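Local coordinates for protein P450 epoxidase (Sorangium cellulosum, PDB 1Q5D) that is a cytochrome P450 family protein that holds an iron protoporphyrin in a largely helical fold, with a pocket occupied here by the ligand EPB, at residues Ala290-Leu295 / Leu370-Ala375; Ile263-Leu268 / Arg296-Leu301; Lys91-Phe96 / Ser240-Val245; Arg105-Val110 / Val364-Ser369. One frame throughout, in Å; residues are numbered along the deposited sequence.

Interaction 1. Residues Ala290-Leu295 / Leu370-Ala375. With HEM (protoporphyrin IX containing Fe), chain B.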
# COMPACT_ATOMS: atom_id res chain seq x y z
N ALA A 290 -16.22 -6.63 3.23
CA ALA A 290 -15.31 -7.75 3.49
C ALA A 290 -13.86 -7.38 3.17
O ALA A 290 -12.93 -7.84 3.83
CB ALA A 290 -15.73 -8.95 2.69
N LEU A 291 -13.67 -6.56 2.14
CA LEU A 291 -12.32 -6.22 1.70
C LEU A 291 -11.73 -5.24 2.69
O LEU A 291 -10.53 -5.27 2.95
CB LEU A 291 -12.33 -5.62 0.29
CG LEU A 291 -12.77 -6.60 -0.80
CD1 LEU A 291 -12.97 -5.86 -2.13
CD2 LEU A 291 -11.74 -7.72 -0.96
N ASP A 292 -12.57 -4.38 3.26
CA ASP A 292 -12.10 -3.46 4.29
C ASP A 292 -11.74 -4.23 5.57
O ASP A 292 -10.76 -3.91 6.27
CB ASP A 292 -13.14 -2.37 4.59
CG ASP A 292 -13.33 -1.42 3.42
OD1 ASP A 292 -12.38 -1.25 2.62
OD2 ASP A 292 -14.38 -0.78 3.23
N GLU A 293 -12.55 -5.23 5.88
CA GLU A 293 -12.28 -6.08 7.04
C GLU A 293 -11.01 -6.93 6.84
O GLU A 293 -10.36 -7.31 7.79
CB GLU A 293 -13.50 -6.96 7.36
CG GLU A 293 -13.25 -8.08 8.36
CD GLU A 293 -13.05 -7.60 9.78
OE1 GLU A 293 -13.22 -8.41 10.72
OE2 GLU A 293 -12.73 -6.41 9.97
N VAL A 294 -10.66 -7.25 5.59
CA VAL A 294 -9.43 -7.99 5.34
C VAL A 294 -8.25 -7.17 5.88
O VAL A 294 -7.39 -7.70 6.59
CB VAL A 294 -9.20 -8.29 3.85
CG1 VAL A 294 -7.73 -8.72 3.59
CG2 VAL A 294 -10.15 -9.35 3.37
N LEU A 295 -8.24 -5.87 5.58
CA LEU A 295 -7.16 -4.98 6.01
C LEU A 295 -7.23 -4.63 7.48
O LEU A 295 -6.20 -4.29 8.08
CB LEU A 295 -7.13 -3.69 5.18
CG LEU A 295 -6.74 -3.88 3.71
CD1 LEU A 295 -6.75 -2.57 2.99
CD2 LEU A 295 -5.38 -4.56 3.57
N LEU A 370 -9.68 3.35 -5.95
CA LEU A 370 -9.09 2.49 -6.98
C LEU A 370 -8.76 1.10 -6.43
O LEU A 370 -9.10 0.09 -7.04
CB LEU A 370 -7.88 3.17 -7.62
CG LEU A 370 -7.23 2.48 -8.84
CD1 LEU A 370 -8.28 2.11 -9.87
CD2 LEU A 370 -6.20 3.40 -9.45
N ALA A 371 -8.13 1.04 -5.26
CA ALA A 371 -7.82 -0.23 -4.63
C ALA A 371 -9.06 -1.08 -4.37
O ALA A 371 -9.10 -2.27 -4.67
CB ALA A 371 -7.07 0.01 -3.30
N ARG A 372 -10.10 -0.46 -3.81
CA ARG A 372 -11.29 -1.21 -3.48
C ARG A 372 -11.95 -1.73 -4.75
O ARG A 372 -12.41 -2.86 -4.78
CB ARG A 372 -12.28 -0.34 -2.70
CG ARG A 372 -11.93 -0.14 -1.21
CD ARG A 372 -12.82 0.93 -0.51
NE ARG A 372 -12.53 1.11 0.92
CZ ARG A 372 -12.73 2.24 1.59
NH1 ARG A 372 -13.21 3.32 0.95
NH2 ARG A 372 -12.43 2.32 2.89
N LEU A 373 -11.97 -0.91 -5.79
CA LEU A 373 -12.54 -1.32 -7.08
C LEU A 373 -11.79 -2.49 -7.68
O LEU A 373 -12.40 -3.50 -8.09
CB LEU A 373 -12.59 -0.16 -8.08
CG LEU A 373 -13.12 -0.55 -9.47
CD1 LEU A 373 -14.56 -0.99 -9.37
CD2 LEU A 373 -12.95 0.60 -10.47
N GLU A 374 -10.47 -2.39 -7.74
CA GLU A 374 -9.69 -3.48 -8.29
C GLU A 374 -9.94 -4.77 -7.54
O GLU A 374 -10.09 -5.83 -8.14
CB GLU A 374 -8.19 -3.18 -8.23
CG GLU A 374 -7.75 -1.97 -9.01
CD GLU A 374 -6.26 -1.78 -8.90
OE1 GLU A 374 -5.53 -2.76 -9.16
OE2 GLU A 374 -5.82 -0.66 -8.56
N ALA A 375 -9.95 -4.68 -6.21
CA ALA A 375 -10.11 -5.88 -5.40
C ALA A 375 -11.53 -6.44 -5.51
O ALA A 375 -11.73 -7.65 -5.53
CB ALA A 375 -9.74 -5.60 -3.94
CHA HEM B . -0.76 6.89 1.20
CHB HEM B . -2.32 2.46 2.28
CHC HEM B . -3.42 1.71 -2.39
CHD HEM B . -1.33 5.88 -3.53
C1A HEM B . -1.17 5.79 1.91
C2A HEM B . -1.19 5.66 3.35
C3A HEM B . -1.60 4.43 3.65
C4A HEM B . -1.87 3.74 2.41
CMA HEM B . -1.77 3.85 5.08
CAA HEM B . -0.79 6.78 4.34
CBA HEM B . 0.66 6.58 4.82
CGA HEM B . 0.98 7.63 5.87
O1A HEM B . 2.17 7.72 6.30
O2A HEM B . 0.06 8.40 6.27
C1B HEM B . -2.74 1.91 1.11
C2B HEM B . -3.32 0.59 1.01
C3B HEM B . -3.61 0.37 -0.26
C4B HEM B . -3.23 1.54 -1.03
CMB HEM B . -3.55 -0.42 2.16
CAB HEM B . -4.26 -0.94 -0.73
CBB HEM B . -4.20 -1.34 -2.00
C1C HEM B . -2.99 2.78 -3.12
C2C HEM B . -3.18 2.99 -4.53
C3C HEM B . -2.59 4.15 -4.84
C4C HEM B . -2.04 4.71 -3.62
CMC HEM B . -3.94 2.01 -5.46
CAC HEM B . -2.47 4.89 -6.18
CBC HEM B . -3.20 4.53 -7.23
C1D HEM B . -0.93 6.50 -2.37
C2D HEM B . -0.16 7.71 -2.34
C3D HEM B . 0.02 8.03 -0.88
C4D HEM B . -0.65 6.97 -0.17
CMD HEM B . 0.35 8.51 -3.55
CAD HEM B . 0.73 9.25 -0.27
CBD HEM B . -0.39 10.19 0.20
CGD HEM B . 0.19 11.42 0.85
O1D HEM B . 1.27 11.30 1.49
O2D HEM B . -0.42 12.53 0.72
NA HEM B . -1.60 4.60 1.35
NB HEM B . -2.69 2.49 -0.16
NC HEM B . -2.29 3.84 -2.60
ND HEM B . -1.19 6.08 -1.07
FE HEM B . -2.09 4.30 -0.60
O HOH W 1 -0.10 3.35 -0.71

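Interaction 2. Residues Ile263-Leu268 / Arg296-Leu301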
# COMPACT_ATOMS: atom_id res chain seq x y z
N ILE A 263 -5.52 -8.04 -2.69
CA ILE A 263 -6.17 -9.08 -3.46
C ILE A 263 -5.79 -10.45 -2.93
O ILE A 263 -6.65 -11.31 -2.70
CB ILE A 263 -5.82 -8.94 -4.97
CG1 ILE A 263 -6.41 -7.64 -5.53
CG2 ILE A 263 -6.34 -10.14 -5.74
CD1 ILE A 263 -5.90 -7.24 -6.91
N ALA A 264 -4.49 -10.68 -2.73
CA ALA A 264 -4.03 -11.98 -2.24
C ALA A 264 -4.54 -12.28 -0.83
O ALA A 264 -5.04 -13.38 -0.56
CB ALA A 264 -2.50 -12.09 -2.30
N PHE A 265 -4.43 -11.30 0.06
CA PHE A 265 -4.88 -11.47 1.43
C PHE A 265 -6.42 -11.69 1.45
O PHE A 265 -6.94 -12.43 2.28
CB PHE A 265 -4.54 -10.24 2.26
CG PHE A 265 -3.18 -10.28 2.94
CD1 PHE A 265 -2.01 -10.47 2.21
CD2 PHE A 265 -3.08 -10.09 4.30
CE1 PHE A 265 -0.76 -10.48 2.85
CE2 PHE A 265 -1.83 -10.10 4.94
CZ PHE A 265 -0.67 -10.29 4.20
N ALA A 266 -7.13 -11.03 0.55
CA ALA A 266 -8.59 -11.18 0.51
C ALA A 266 -8.98 -12.61 0.16
O ALA A 266 -9.82 -13.21 0.84
CB ALA A 266 -9.23 -10.17 -0.47
N VAL A 267 -8.36 -13.15 -0.88
CA VAL A 267 -8.60 -14.53 -1.30
C VAL A 267 -8.21 -15.50 -0.19
O VAL A 267 -8.96 -16.42 0.12
CB VAL A 267 -7.84 -14.89 -2.60
CG1 VAL A 267 -7.82 -16.40 -2.83
CG2 VAL A 267 -8.45 -14.16 -3.83
N LEU A 268 -7.04 -15.29 0.41
CA LEU A 268 -6.58 -16.12 1.51
C LEU A 268 -7.59 -16.14 2.66
O LEU A 268 -7.95 -17.21 3.17
CB LEU A 268 -5.22 -15.63 2.03
CG LEU A 268 -4.69 -16.35 3.27
CD1 LEU A 268 -4.77 -17.88 3.09
CD2 LEU A 268 -3.25 -15.93 3.57
N ARG A 296 -8.42 -4.70 8.05
CA ARG A 296 -8.60 -4.45 9.48
C ARG A 296 -8.11 -5.67 10.27
O ARG A 296 -7.32 -5.55 11.23
CB ARG A 296 -10.09 -4.14 9.75
CG ARG A 296 -10.39 -3.48 11.11
CD ARG A 296 -10.25 -4.42 12.33
NE ARG A 296 -10.90 -5.73 12.17
CZ ARG A 296 -10.72 -6.76 13.01
NH1 ARG A 296 -9.91 -6.64 14.04
NH2 ARG A 296 -11.36 -7.91 12.82
N PHE A 297 -8.56 -6.86 9.87
CA PHE A 297 -8.30 -8.09 10.60
C PHE A 297 -6.87 -8.58 10.36
O PHE A 297 -6.20 -9.06 11.28
CB PHE A 297 -9.27 -9.18 10.15
CG PHE A 297 -8.91 -10.57 10.64
CD1 PHE A 297 -8.98 -10.88 11.99
CD2 PHE A 297 -8.54 -11.56 9.75
CE1 PHE A 297 -8.66 -12.15 12.44
CE2 PHE A 297 -8.22 -12.83 10.20
CZ PHE A 297 -8.28 -13.13 11.54
N ASP A 298 -6.41 -8.43 9.12
CA ASP A 298 -5.12 -9.00 8.72
C ASP A 298 -4.32 -8.01 7.90
O ASP A 298 -4.05 -8.24 6.72
CB ASP A 298 -5.37 -10.27 7.91
CG ASP A 298 -4.20 -11.23 7.94
OD1 ASP A 298 -3.22 -11.02 8.69
OD2 ASP A 298 -4.20 -12.24 7.22
N ASN A 299 -3.95 -6.91 8.53
CA ASN A 299 -3.35 -5.81 7.82
C ASN A 299 -2.06 -6.25 7.14
O ASN A 299 -1.24 -6.98 7.75
CB ASN A 299 -3.04 -4.66 8.76
CG ASN A 299 -2.63 -3.42 8.02
OD1 ASN A 299 -1.43 -3.08 7.96
ND2 ASN A 299 -3.62 -2.73 7.43
N ILE A 300 -1.88 -5.81 5.90
CA ILE A 300 -0.74 -6.21 5.07
C ILE A 300 0.60 -5.59 5.47
O ILE A 300 1.66 -6.02 4.95
CB ILE A 300 -0.99 -5.86 3.58
CG1 ILE A 300 -1.13 -4.34 3.42
CG2 ILE A 300 -2.16 -6.67 3.01
CD1 ILE A 300 -1.11 -3.80 1.96
N LEU A 301 0.57 -4.57 6.31
CA LEU A 301 1.80 -3.90 6.71
C LEU A 301 2.54 -4.72 7.76
O LEU A 301 1.93 -5.20 8.72
CB LEU A 301 1.53 -2.51 7.28
CG LEU A 301 1.01 -1.49 6.26
CD1 LEU A 301 0.74 -0.11 6.88
CD2 LEU A 301 2.05 -1.39 5.12

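Interaction 3. Residues Lys91-Phe96 / Ser240-Val245. With EPB (7,11-dihydroxy-8,8,10,12,16-pentamethyl-3-[1-methyl-2-(2-methyl-thiazol-4-yl)vinyl]-4,17-dioxabicyclo[14.1.0]heptadecane-5,9-dione), chain C.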
# COMPACT_ATOMS: atom_id res chain seq x y z
N LYS A 91 12.04 12.05 -3.00
CA LYS A 91 12.00 12.16 -1.55
C LYS A 91 11.68 13.59 -1.12
O LYS A 91 10.99 13.81 -0.12
CB LYS A 91 13.34 11.73 -0.96
CG LYS A 91 13.64 10.22 -1.09
CD LYS A 91 15.00 9.91 -0.45
CE LYS A 91 15.30 8.42 -0.48
NZ LYS A 91 16.73 8.13 -0.06
N LYS A 92 12.18 14.56 -1.86
CA LYS A 92 12.02 15.94 -1.40
C LYS A 92 10.79 16.64 -1.98
O LYS A 92 10.14 17.42 -1.29
CB LYS A 92 13.28 16.76 -1.61
CG LYS A 92 13.80 16.81 -3.01
CD LYS A 92 15.20 17.45 -3.01
CE LYS A 92 16.14 16.73 -2.05
NZ LYS A 92 17.44 17.45 -1.87
N TYR A 93 10.49 16.35 -3.25
CA TYR A 93 9.34 16.93 -3.92
C TYR A 93 8.13 15.99 -3.94
O TYR A 93 7.07 16.35 -4.44
CB TYR A 93 9.74 17.39 -5.33
CG TYR A 93 10.92 18.34 -5.27
CD1 TYR A 93 12.19 17.94 -5.68
CD2 TYR A 93 10.77 19.63 -4.77
CE1 TYR A 93 13.27 18.80 -5.60
CE2 TYR A 93 11.84 20.50 -4.68
CZ TYR A 93 13.10 20.08 -5.09
OH TYR A 93 14.16 20.95 -5.01
N GLY A 94 8.28 14.78 -3.41
CA GLY A 94 7.17 13.85 -3.33
C GLY A 94 6.26 14.18 -2.16
O GLY A 94 6.55 15.07 -1.36
N LEU A 95 5.16 13.44 -2.04
CA LEU A 95 4.14 13.73 -1.05
C LEU A 95 4.63 13.55 0.39
O LEU A 95 4.11 14.20 1.30
CB LEU A 95 2.90 12.90 -1.32
CG LEU A 95 2.11 13.32 -2.56
CD1 LEU A 95 0.98 12.37 -2.83
CD2 LEU A 95 1.55 14.74 -2.37
N PHE A 96 5.62 12.68 0.61
CA PHE A 96 6.16 12.51 1.97
C PHE A 96 7.20 13.57 2.34
O PHE A 96 7.54 13.74 3.52
CB PHE A 96 6.77 11.11 2.15
CG PHE A 96 5.77 10.00 2.24
CD1 PHE A 96 6.19 8.68 2.20
CD2 PHE A 96 4.41 10.26 2.38
CE1 PHE A 96 5.29 7.64 2.29
CE2 PHE A 96 3.49 9.21 2.47
CZ PHE A 96 3.93 7.90 2.42
N SER A 240 4.96 22.07 -9.74
CA SER A 240 6.28 22.10 -10.38
C SER A 240 6.56 20.81 -11.15
O SER A 240 5.94 19.78 -10.91
CB SER A 240 7.38 22.33 -9.34
OG SER A 240 7.70 21.12 -8.67
N THR A 241 7.53 20.87 -12.07
CA THR A 241 7.92 19.70 -12.83
C THR A 241 8.37 18.56 -11.90
O THR A 241 7.98 17.42 -12.09
CB THR A 241 9.02 20.07 -13.86
OG1 THR A 241 8.45 20.93 -14.86
CG2 THR A 241 9.47 18.85 -14.68
N LYS A 242 9.17 18.88 -10.89
CA LYS A 242 9.68 17.85 -9.99
C LYS A 242 8.57 17.27 -9.12
O LYS A 242 8.56 16.08 -8.81
CB LYS A 242 10.82 18.38 -9.12
CG LYS A 242 12.15 18.53 -9.86
CD LYS A 242 13.07 19.44 -9.05
CE LYS A 242 14.44 19.57 -9.68
NZ LYS A 242 15.42 20.01 -8.66
N GLU A 243 7.63 18.12 -8.72
CA GLU A 243 6.48 17.67 -7.93
C GLU A 243 5.65 16.73 -8.79
O GLU A 243 5.18 15.69 -8.32
CB GLU A 243 5.62 18.87 -7.49
CG GLU A 243 6.14 19.63 -6.27
CD GLU A 243 5.43 20.96 -6.08
OE1 GLU A 243 5.67 21.64 -5.05
OE2 GLU A 243 4.63 21.35 -6.95
N LEU A 244 5.46 17.10 -10.05
CA LEU A 244 4.64 16.30 -10.95
C LEU A 244 5.27 14.92 -11.18
O LEU A 244 4.60 13.89 -11.11
CB LEU A 244 4.45 17.05 -12.28
CG LEU A 244 3.62 16.29 -13.31
CD1 LEU A 244 2.95 17.23 -14.31
CD2 LEU A 244 4.51 15.26 -14.01
N VAL A 245 6.58 14.90 -11.44
CA VAL A 245 7.25 13.63 -11.67
C VAL A 245 7.23 12.79 -10.40
O VAL A 245 6.97 11.59 -10.44
CB VAL A 245 8.70 13.83 -12.17
CG1 VAL A 245 9.41 12.48 -12.32
CG2 VAL A 245 8.70 14.56 -13.50
O16 EPB C . 5.51 0.72 -0.29
C51 EPB C . 1.80 0.82 2.78
O41 EPB C . 0.83 2.57 0.98
C5 EPB C . 1.68 2.09 2.02
C4 EPB C . 2.19 2.48 0.53
C16 EPB C . 5.81 1.56 0.48
O1 EPB C . 5.30 2.85 0.53
C2 EPB C . 4.27 3.37 -0.49
C3 EPB C . 2.93 3.68 0.28
C20 EPB C . 4.99 4.68 -1.03
C21 EPB C . 6.18 4.33 -1.91
C22 EPB C . 4.56 5.94 -0.74
C23 EPB C . 5.08 7.27 -1.08
N26 EPB C . 6.45 7.45 -1.17
C25 EPB C . 6.75 8.73 -1.48
C27 EPB C . 8.17 9.12 -1.64
C24 EPB C . 4.37 8.39 -1.27
S1 EPB C . 5.40 9.71 -1.61
C15 EPB C . 6.87 1.27 1.58
C14 EPB C . 7.94 2.43 1.81
O14 EPB C . 8.46 2.66 0.51
C13 EPB C . 9.07 2.15 2.96
C29 EPB C . 9.92 0.91 2.52
C30 EPB C . 10.05 3.32 3.02
C12 EPB C . 8.39 1.81 4.41
O12 EPB C . 8.61 0.69 4.98
C11 EPB C . 7.44 2.78 5.21
C28 EPB C . 8.03 2.80 6.65
C10 EPB C . 6.03 2.47 4.80
O10 EPB C . 5.61 1.19 5.37
C9 EPB C . 5.18 3.60 5.32
C91 EPB C . 5.57 4.84 4.65
C8 EPB C . 3.73 3.54 4.95
C7 EPB C . 3.32 2.36 3.98
C6 EPB C . 2.64 3.23 2.79
O HOH W 2 4.66 15.39 -5.50
O HOH W 3 16.51 19.27 -5.93

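Interaction 4. Residues Arg105-Val110 / Val364-Ser369. With HEM (protoporphyrin IX containing Fe), chain B.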
# COMPACT_ATOMS: atom_id res chain seq x y z
N ARG A 105 -1.48 21.60 -1.47
CA ARG A 105 -1.68 22.10 -2.81
C ARG A 105 -1.70 20.94 -3.80
O ARG A 105 -2.64 20.79 -4.59
CB ARG A 105 -0.56 23.09 -3.16
CG ARG A 105 -0.55 23.55 -4.61
CD ARG A 105 0.42 24.71 -4.89
NE ARG A 105 1.78 24.47 -4.38
CZ ARG A 105 2.64 23.58 -4.90
NH1 ARG A 105 2.30 22.82 -5.93
NH2 ARG A 105 3.85 23.45 -4.35
N VAL A 106 -0.67 20.11 -3.74
CA VAL A 106 -0.59 18.95 -4.62
C VAL A 106 -1.78 18.00 -4.44
O VAL A 106 -2.37 17.59 -5.41
CB VAL A 106 0.74 18.19 -4.44
CG1 VAL A 106 0.83 17.02 -5.42
CG2 VAL A 106 1.91 19.15 -4.66
N ARG A 107 -2.12 17.67 -3.19
CA ARG A 107 -3.29 16.81 -2.94
C ARG A 107 -4.60 17.42 -3.45
O ARG A 107 -5.42 16.73 -4.06
CB ARG A 107 -3.42 16.48 -1.45
CG ARG A 107 -2.39 15.47 -0.93
CD ARG A 107 -2.42 14.13 -1.63
NE ARG A 107 -3.72 13.47 -1.54
CZ ARG A 107 -4.05 12.56 -0.64
NH1 ARG A 107 -3.15 12.20 0.29
NH2 ARG A 107 -5.28 12.01 -0.65
N LYS A 108 -4.79 18.71 -3.21
CA LYS A 108 -6.04 19.38 -3.62
C LYS A 108 -6.17 19.25 -5.13
O LYS A 108 -7.26 19.06 -5.67
CB LYS A 108 -6.03 20.85 -3.15
CG LYS A 108 -7.25 21.68 -3.59
CD LYS A 108 -7.49 22.86 -2.63
CE LYS A 108 -8.77 23.61 -2.98
NZ LYS A 108 -8.58 25.09 -2.90
N LEU A 109 -5.04 19.33 -5.82
CA LEU A 109 -4.98 19.21 -7.27
C LEU A 109 -5.33 17.81 -7.80
O LEU A 109 -6.06 17.69 -8.79
CB LEU A 109 -3.59 19.62 -7.74
CG LEU A 109 -3.24 19.68 -9.23
CD1 LEU A 109 -3.96 20.83 -9.92
CD2 LEU A 109 -1.75 19.82 -9.38
N VAL A 110 -4.81 16.76 -7.17
CA VAL A 110 -4.97 15.41 -7.73
C VAL A 110 -6.15 14.64 -7.14
O VAL A 110 -6.67 13.73 -7.78
CB VAL A 110 -3.65 14.58 -7.62
CG1 VAL A 110 -3.32 14.26 -6.17
CG2 VAL A 110 -3.71 13.32 -8.48
N VAL A 364 -4.06 10.91 3.92
CA VAL A 364 -4.93 9.76 3.73
C VAL A 364 -4.77 9.24 2.30
O VAL A 364 -4.61 10.01 1.37
CB VAL A 364 -6.41 10.12 3.99
CG1 VAL A 364 -6.88 11.21 2.99
CG2 VAL A 364 -7.28 8.87 3.88
N CYS A 365 -4.77 7.92 2.14
CA CYS A 365 -4.44 7.33 0.84
C CYS A 365 -5.39 7.79 -0.26
O CYS A 365 -6.61 7.63 -0.15
CB CYS A 365 -4.48 5.82 0.96
SG CYS A 365 -4.36 4.95 -0.61
N PRO A 366 -4.85 8.39 -1.33
CA PRO A 366 -5.71 8.80 -2.45
C PRO A 366 -6.23 7.63 -3.27
O PRO A 366 -7.27 7.76 -3.92
CB PRO A 366 -4.81 9.71 -3.29
CG PRO A 366 -3.37 9.32 -2.92
CD PRO A 366 -3.44 8.77 -1.52
N GLY A 367 -5.54 6.50 -3.21
CA GLY A 367 -5.90 5.35 -4.01
C GLY A 367 -6.94 4.43 -3.43
O GLY A 367 -7.24 3.40 -4.02
N VAL A 368 -7.52 4.80 -2.28
CA VAL A 368 -8.48 3.93 -1.59
C VAL A 368 -9.61 3.46 -2.51
O VAL A 368 -9.92 2.28 -2.52
CB VAL A 368 -9.01 4.55 -0.26
CG1 VAL A 368 -9.73 5.88 -0.49
CG2 VAL A 368 -9.89 3.56 0.49
N SER A 369 -10.18 4.35 -3.31
CA SER A 369 -11.27 3.95 -4.21
C SER A 369 -10.81 3.02 -5.33
O SER A 369 -11.49 2.05 -5.65
CB SER A 369 -11.97 5.17 -4.80
OG SER A 369 -12.78 5.77 -3.80
CHA HEM B . -0.76 6.89 1.20
CHB HEM B . -2.32 2.46 2.28
CHC HEM B . -3.42 1.71 -2.39
CHD HEM B . -1.33 5.88 -3.53
C1A HEM B . -1.17 5.79 1.91
C2A HEM B . -1.19 5.66 3.35
C3A HEM B . -1.60 4.43 3.65
C4A HEM B . -1.87 3.74 2.41
CMA HEM B . -1.77 3.85 5.08
CAA HEM B . -0.79 6.78 4.34
CBA HEM B . 0.66 6.58 4.82
CGA HEM B . 0.98 7.63 5.87
O1A HEM B . 2.17 7.72 6.30
O2A HEM B . 0.06 8.40 6.27
C1B HEM B . -2.74 1.91 1.11
C2B HEM B . -3.32 0.59 1.01
C3B HEM B . -3.61 0.37 -0.26
C4B HEM B . -3.23 1.54 -1.03
CMB HEM B . -3.55 -0.42 2.16
CAB HEM B . -4.26 -0.94 -0.73
CBB HEM B . -4.20 -1.34 -2.00
C1C HEM B . -2.99 2.78 -3.12
C2C HEM B . -3.18 2.99 -4.53
C3C HEM B . -2.59 4.15 -4.84
C4C HEM B . -2.04 4.71 -3.62
CMC HEM B . -3.94 2.01 -5.46
CAC HEM B . -2.47 4.89 -6.18
CBC HEM B . -3.20 4.53 -7.23
C1D HEM B . -0.93 6.50 -2.37
C2D HEM B . -0.16 7.71 -2.34
C3D HEM B . 0.02 8.03 -0.88
C4D HEM B . -0.65 6.97 -0.17
CMD HEM B . 0.35 8.51 -3.55
CAD HEM B . 0.73 9.25 -0.27
CBD HEM B . -0.39 10.19 0.20
CGD HEM B . 0.19 11.42 0.85
O1D HEM B . 1.27 11.30 1.49
O2D HEM B . -0.42 12.53 0.72
NA HEM B . -1.60 4.60 1.35
NB HEM B . -2.69 2.49 -0.16
NC HEM B . -2.29 3.84 -2.60
ND HEM B . -1.19 6.08 -1.07
FE HEM B . -2.09 4.30 -0.60
O HOH W 1 -0.10 3.35 -0.71

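Interaction 1. Residues Ala290-Leu295 / Leu370-Ala375
Arg372 places CG anti to its own carbonyl carbon (chi1 -77°) and then runs extended to NE, long enough to meet Asp292, whose carboxylate leaves helix 287-297 by a similar first torsion. The two side chains cross at about a right angle. NE donates to the syn lone pair of OD1, 2.9 Å from Arg372 NE to Asp292 OD1, with an N-H...O angle of 151°. Because the carboxylate and guanidinium planes stand 66° apart, this salt bridge rests on one nitrogen rather than a matched pair. Beside it, Leu291, next to Asp292 in sequence, sets CD1 3.7 Å from CB of Ala375, about one turn on from Arg372, a branched residue fitting over a small one. Ala371 touches the haem vinyl, its CB 3.4 Å from HEM CBB. Helices 368-385 and 287-297 both border the porphyrin, through Ala371 and Leu295; the latter helix carries the ExxR pair Glu293 and Arg296, while Leu291 also leans on Ala266 of helix 257-272.

Interaction 2. Residues Ile263-Leu268 / Arg296-Leu301
Apolar contact comes first: Phe265 receives the methyl CG2 of Ile300 squarely over one face of its ring. The methyl lies 3.7 Å from the ring centroid and only 8° off the normal, a well-formed CH-pi contact. Ile300 manages this because its first torsion (chi1 63°) sets CG1 between the backbone N and carbonyl carbon, sending that longer branch away and leaving CG2, anti to the carbonyl carbon, for the ring. A beta-branched residue suits the place, since it can serve two directions at once.

Close approaches of polar atoms to the aromatic form a second group. Phe265 CD2 lies 3.2 Å from Asp298 O, and the side chains of Asp298 and Phe265 cross at about a right angle, the carboxylate plane turned 49° from the ring, with Asp298 OD2 3.8 Å from Phe265 CD2. The charge of this buried aspartate is met elsewhere, by a salt bridge from OD1 to Arg404.

Hydrogen bonding within 296-301 gives the last group. Leu301 N donates to Asn299 OD1 at 3.0 Å, an Asx turn in the loop that follows helix 287-297.

Phe265 projects from helix 257-272, where it also touches Val294 of helix 287-297 and Ile406 of strand 406-412; the contact is therefore buried where two helices, the exit loop and that strand converge.

Interaction 3. Residues Lys91-Phe96 / Ser240-Val245
Tyr93 and Glu243 bring their backbones to 5.0 Å between CA atoms, where the chain around Tyr93 meets the first turn of helix 241-255. Water 2 bridges the two main chains, donating to Tyr93 O at 2.8 Å and to Glu243 O at 2.9 Å. Ser240, at the N-cap, closes a capping box with Glu243: Glu243 N donates to Ser240 OG at 3.0 Å, and Ser240 N returns a nearly straight bond (172°) to Glu243 OE2. Both residues suit the site, each pairing a side-chain acceptor with an amide that the helix start would leave without a partner. The carboxylate has a further task, since OE1 forms a salt bridge with Arg105 of helix 100-110.

Among the side chains, Tyr93 lies against the extended aliphatic chain of Lys242, with Tyr93 CE1 3.5 Å from Lys242 CD. Their polar ends share water 3, which accepts from Lys242 NZ and meets Tyr93 OH in the ring plane; the lysine thus offers methylenes to the ring and its ammonium to a water, with a long, weak ion pair to Asp89. Beyond Gly94 the chain turns inward to the ligand pocket, where the Phe96 ring puts one face to the thiazole of EPB, with Phe96 CE1 3.4 Å from EPB C23.

Interaction 4. Residues Arg105-Val110 / Val364-Ser369
The cysteine-ligand loop, the hallmark of the cytochrome P450 fold, meets helix 100-110 where Arg107 takes hold of Val364 and covers Pro366. Cys365 SG binds the haem iron at 2.4 Å, and a water occupies a second position on the metal at 2.2 Å from FE. Next to the ligand, Arg107 grips a single acceptor end-on with two nitrogens: NH1 lies 2.8 Å and NH2 2.9 Å from Val364 O. The carbonyl oxygen sits near the guanidinium plane, while the two donors reach it from opposite faces of its own plane.

Arginine suits this place because it can also serve the haem. Its chain bends at chi2 and chi3 (-59° and -58°), which brings NH1 round to the propionate as well. The positive charge probably helps to balance the propionate, and NE is held by Asn111. Over one guanidinium face lies the Pro366 ring, whose rigid shape fits between the arginine and the porphyrin; Pro366 CD is 3.5 Å from HEM C1D. Gly367, with no side chain, lets the loop pass close against the macrocycle, its CA 3.6 Å from HEM C3C. In the propionate bond, Arg107 NH1 stands 2.8 Å from HEM O2D.

How the interactions relate
Interactions 1 and 4 share helix 368-385 and both touch the same haem, with centres 18 Å apart; their segments 364-369 and 370-375 run on directly. Interactions 1 and 2 share helix 287-297 and touch through packing, with centres 9 Å apart, whereas interactions 3 and 4 meet through a salt bridge and through Leu95 packing on Val106 and Arg107, with centres 14 Å apart. Interaction 3 lies across the chain's centre from interactions 1 and 2, 28 and 30 Å away between centres. In sequence, interaction 3 closes before interactions 1 and 2 open, while interaction 4 spans a loop that contains interaction 2. Sequence-distant helices are thus gathered around one haem, within a single cytochrome P450 fold.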